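Side-chain contacts in glucose-binding protein (PDB 2B3F), which binds glucose or galactose and probably serves as the binding component of a membrane sugar transport system: residues Q381-A384 with D385-L389; D229-Q233 with G234-F238. All blocks are in the same frame, centred on the assembly; numbering follows the deposited sequence.

Interaction 1 of 2, residues Q381-A384 with D385-L389; sequences QAIA and DQVGL
Ala384 and Leu389 make the close-packed end of this contact. The methyl CB of Ala384 rests 3.8 Å from Leu389 CD2, and Leu389 N donates to Ala384 O at 2.9 Å in an almost straight bond (176° at the hydrogen). Leu389 then reaches on to Phe196 and Pro353. One residue back from Ala384, Ile383 sets its CG2 more loosely against Val387 CG1, at 4.3 Å; Ile383 touches Phe356 and Gln359 of helix 354-370, Val387 touches Ser355 and Gln359. This is the C-terminal end of helix 373-387, the last helix of the chain: regular i to i+4 bonds, such as Asp385 N to Gln381 O, run up to Val387, after which Gly388 turns to positive phi and the chain leaves the helix through the i+5 bond of Leu389. The other flank looks out to solvent. There Gln386 lies extended over its own turn, its CG 3.1 Å from Ala382 O and its OE1 3.5 Å from Ile383 CD1. Gln381 joins the two settings. Its chain bends at chi2 (61°), which brings NE2 to Asp385 OD1 at 3.1 Å; that oxygen lies in the amide plane but is met from above the carboxylate plane, the two planes being 47° apart. The amide's OE1 accepts a hydrogen bond from Phe196 N, so both ends of this buried group are held.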
loop_
_atom_site.group_PDB
_atom_site.type_symbol
_atom_site.label_atom_id
_atom_site.label_comp_id
_atom_site.label_asym_id
_atom_site.label_seq_id
_atom_site.Cartn_x
_atom_site.Cartn_y
_atom_site.Cartn_z
ATOM N N GLN A 381 13.600 10.111 14.287
ATOM C CA GLN A 381 13.521 11.547 14.606
ATOM C C GLN A 381 14.591 12.377 13.867
ATOM O O GLN A 381 14.320 13.469 13.390
ATOM C CB GLN A 381 13.615 11.804 16.113
ATOM C CG GLN A 381 13.252 13.247 16.512
ATOM C CD GLN A 381 11.824 13.599 16.121
ATOM O OE1 GLN A 381 10.892 12.865 16.456
ATOM N NE2 GLN A 381 11.651 14.698 15.400
ATOM N N ALA A 382 15.798 11.840 13.759
ATOM C CA ALA A 382 16.863 12.558 13.066
ATOM C C ALA A 382 16.477 12.776 11.586
ATOM O O ALA A 382 16.657 13.865 11.026
ATOM C CB ALA A 382 18.179 11.793 13.196
ATOM N N ILE A 383 15.949 11.745 10.944
ATOM C CA ILE A 383 15.505 11.881 9.554
ATOM C C ILE A 383 14.382 12.915 9.460
ATOM O O ILE A 383 14.396 13.769 8.578
ATOM C CB ILE A 383 15.022 10.546 8.991
ATOM C CG1 ILE A 383 16.137 9.501 9.054
ATOM C CG2 ILE A 383 14.484 10.713 7.553
ATOM C CD1 ILE A 383 17.390 9.898 8.414
ATOM N N ALA A 384 13.414 12.836 10.376
ATOM C CA ALA A 384 12.296 13.781 10.379
ATOM C C ALA A 384 12.824 15.214 10.466
ATOM O O ALA A 384 12.402 16.108 9.719
ATOM C CB ALA A 384 11.346 13.470 11.538
ATOM N N ASP A 385 13.801 15.419 11.343
ATOM C CA ASP A 385 14.401 16.743 11.510
ATOM C C ASP A 385 15.163 17.188 10.254
ATOM O O ASP A 385 15.088 18.356 9.863
ATOM C CB ASP A 385 15.349 16.747 12.704
ATOM C CG ASP A 385 14.634 16.571 14.032
ATOM O OD1 ASP A 385 13.420 16.843 14.126
ATOM O OD2 ASP A 385 15.317 16.155 14.991
ATOM N N GLN A 386 15.873 16.268 9.625
ATOM C CA GLN A 386 16.681 16.578 8.440
ATOM C C GLN A 386 15.823 16.934 7.236
ATOM O O GLN A 386 16.200 17.801 6.439
ATOM C CB GLN A 386 17.606 15.406 8.100
ATOM C CG GLN A 386 18.739 15.241 9.114
ATOM C CD GLN A 386 19.438 13.905 9.045
ATOM O OE1 GLN A 386 19.025 13.013 8.309
ATOM N NE2 GLN A 386 20.511 13.758 9.815
ATOM N N VAL A 387 14.669 16.287 7.098
ATOM C CA VAL A 387 13.810 16.546 5.939
ATOM C C VAL A 387 12.736 17.581 6.238
ATOM O O VAL A 387 11.991 17.998 5.331
ATOM C CB VAL A 387 13.172 15.260 5.368
ATOM C CG1 VAL A 387 14.248 14.235 5.075
ATOM C CG2 VAL A 387 12.078 14.706 6.311
ATOM N N GLY A 388 12.658 18.015 7.490
ATOM C CA GLY A 388 11.660 19.010 7.885
ATOM C C GLY A 388 10.249 18.455 7.848
ATOM O O GLY A 388 9.323 19.114 7.366
ATOM N N LEU A 389 10.093 17.244 8.374
ATOM C CA LEU A 389 8.817 16.519 8.327
ATOM C C LEU A 389 7.716 17.399 8.895
ATOM O O LEU A 389 7.870 17.950 9.983
ATOM C CB LEU A 389 8.916 15.208 9.110
ATOM C CG LEU A 389 7.742 14.239 8.998
ATOM C CD1 LEU A 389 7.690 13.648 7.590
ATOM C CD2 LEU A 389 7.835 13.145 10.025
#

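Interaction 2 of 2, residues D229-Q233 with G234-F238; sequences DRVVQ and GKAAF
Arg230 O receives two backbone N-H groups where helix 224-233 stops: Lys235 N at 2.9 Å and Ala236 N at 3.2 Å. Both bonds are weak, bent to 126° at the hydrogen. A straighter one links Gly234 N to Val231 O at 3.0 Å, though the donor sits well above the carbonyl plane. With Gly234 at positive phi (72°), the Lys235 N and Gly234 N bonds form a Schellman motif, which ends the helix and turns the chain back along its last turn; the Ala236 N bond is an addition to it.

A water adds a bridge, donating one hydrogen to Val231 O and the other to Ala236 O (2.7 Å), so Val231 O serves both the turn and the water.

Apolar contact comes from Ala236, whose CB lies 4.1 Å from Val231 CG2 and equally far from Arg230 CB. The same valine methyl also meets a polar atom, Phe238 O, at 3.5 Å.

Among the polar side chains, Arg230 bends at chi3 (65°), and its guanidinium comes under Lys235, whose CB stands 4.0 Å above one face, towards the rim; the two side chains cross at about a right angle. With an alanine in place of Arg230, Lys235 would probably lose the flat surface beneath its CB and be freer to move. On the exposed flank, Gln233 OE1 comes to 2.9 Å from Lys235 CE, a tight contact, as the two side chains cross obliquely.

Val231, Ala236 and Arg230 all touch Ala162 of strand 161-162. Phe238, hydrogen-bonded through its backbone to Pro160 and Ala162, leads into strand 238-240, and its side chain touches Met124 and Tyr126 of strand 123-126 and Thr148 and Leu152 of helix 142-154.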
loop_
_atom_site.group_PDB
_atom_site.type_symbol
_atom_site.label_atom_id
_atom_site.label_comp_id
_atom_site.label_asym_id
_atom_site.label_seq_id
_atom_site.Cartn_x
_atom_site.Cartn_y
_atom_site.Cartn_z
ATOM N N ASP A 229 2.952 -16.969 0.535
ATOM C CA ASP A 229 3.059 -18.387 0.222
ATOM C C ASP A 229 3.327 -19.208 1.490
ATOM O O ASP A 229 2.809 -20.309 1.616
ATOM C CB ASP A 229 4.186 -18.642 -0.783
ATOM C CG ASP A 229 3.836 -18.247 -2.197
ATOM O OD1 ASP A 229 2.642 -17.957 -2.499
ATOM O OD2 ASP A 229 4.770 -18.253 -3.022
ATOM N N ARG A 230 4.122 -18.686 2.425
ATOM C CA ARG A 230 4.396 -19.420 3.669
ATOM C C ARG A 230 3.139 -19.699 4.450
ATOM O O ARG A 230 2.992 -20.768 5.041
ATOM C CB ARG A 230 5.408 -18.688 4.583
ATOM C CG ARG A 230 6.824 -18.667 4.031
ATOM C CD ARG A 230 7.783 -17.938 4.950
ATOM N NE ARG A 230 7.919 -18.642 6.214
ATOM C CZ ARG A 230 8.741 -19.662 6.418
ATOM N NH1 ARG A 230 9.542 -20.081 5.441
ATOM N NH2 ARG A 230 8.759 -20.250 7.605
ATOM N N VAL A 231 2.224 -18.738 4.476
ATOM C CA VAL A 231 0.948 -18.931 5.130
ATOM C C VAL A 231 0.105 -19.982 4.378
ATOM O O VAL A 231 -0.486 -20.881 5.007
ATOM C CB VAL A 231 0.174 -17.594 5.275
ATOM C CG1 VAL A 231 -1.189 -17.821 5.882
ATOM C CG2 VAL A 231 0.964 -16.627 6.126
ATOM N N VAL A 232 0.049 -19.876 3.053
ATOM C CA VAL A 232 -0.713 -20.834 2.230
ATOM C C VAL A 232 -0.206 -22.272 2.479
ATOM O O VAL A 232 -0.991 -23.220 2.549
ATOM C CB VAL A 232 -0.661 -20.446 0.748
ATOM C CG1 VAL A 232 -1.376 -21.493 -0.147
ATOM C CG2 VAL A 232 -1.310 -19.032 0.578
ATOM N N GLN A 233 1.100 -22.389 2.659
ATOM C CA GLN A 233 1.779 -23.662 2.951
ATOM C C GLN A 233 1.679 -24.151 4.412
ATOM O O GLN A 233 2.001 -25.298 4.703
ATOM C CB GLN A 233 3.243 -23.513 2.586
ATOM C CG GLN A 233 3.473 -23.374 1.111
ATOM C CD GLN A 233 4.784 -22.704 0.776
ATOM O OE1 GLN A 233 5.480 -22.210 1.660
ATOM N NE2 GLN A 233 5.126 -22.669 -0.508
ATOM N N GLY A 234 1.217 -23.321 5.329
ATOM C CA GLY A 234 1.207 -23.692 6.733
ATOM C C GLY A 234 2.590 -23.711 7.369
ATOM O O GLY A 234 2.755 -24.270 8.468
ATOM N N LYS A 235 3.572 -23.101 6.693
ATOM C CA LYS A 235 4.889 -22.818 7.291
ATOM C C LYS A 235 4.879 -21.554 8.146
ATOM O O LYS A 235 5.886 -21.202 8.766
ATOM C CB LYS A 235 5.957 -22.694 6.216
ATOM C CG LYS A 235 6.180 -23.983 5.465
ATOM C CD LYS A 235 7.528 -24.043 4.763
ATOM C CE LYS A 235 7.437 -23.648 3.309
ATOM N NZ LYS A 235 8.562 -24.206 2.494
ATOM N N ALA A 236 3.730 -20.879 8.166
ATOM C CA ALA A 236 3.458 -19.756 9.051
ATOM C C ALA A 236 1.959 -19.753 9.302
ATOM O O ALA A 236 1.226 -20.334 8.518
ATOM C CB ALA A 236 3.888 -18.457 8.376
ATOM N N ALA A 237 1.521 -19.104 10.375
ATOM C CA ALA A 237 0.108 -18.973 10.710
ATOM C C ALA A 237 -0.495 -17.650 10.198
ATOM O O ALA A 237 -1.684 -17.591 9.831
ATOM C CB ALA A 237 -0.073 -19.080 12.225
ATOM N N PHE A 238 0.335 -16.603 10.197
ATOM C CA PHE A 238 -0.120 -15.245 9.936
ATOM C C PHE A 238 0.831 -14.493 9.011
ATOM O O PHE A 238 2.022 -14.776 8.955
ATOM C CB PHE A 238 -0.223 -14.462 11.237
ATOM C CG PHE A 238 -0.939 -15.197 12.343
ATOM C CD1 PHE A 238 -2.299 -15.469 12.247
ATOM C CD2 PHE A 238 -0.250 -15.612 13.481
ATOM C CE1 PHE A 238 -2.963 -16.144 13.279
ATOM C CE2 PHE A 238 -0.900 -16.291 14.498
ATOM C CZ PHE A 238 -2.253 -16.552 14.400
HETATM O O HOH W 1 -1.168 -21.324 7.746
#

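In the fold
Interaction 2 comes first along the chain and interaction 1 near its end; their centres are 37 Å apart and their nearest atoms about 28 Å, so they do not touch. Both mark the end of a helix, but they share neither helix nor sheet. Interaction 2 carries helix 224-233 into strand 238-240 of the four-stranded mixed sheet. Interaction 1 finishes helix 373-387, packed on helix 354-370 and on the loop around Phe196. Neither reaches the sugar, although Trp224, at the start of helix 224-233, lines the galactose pocket. The two contacts thus concern separate outer regions of the binding protein rather than its sugar site.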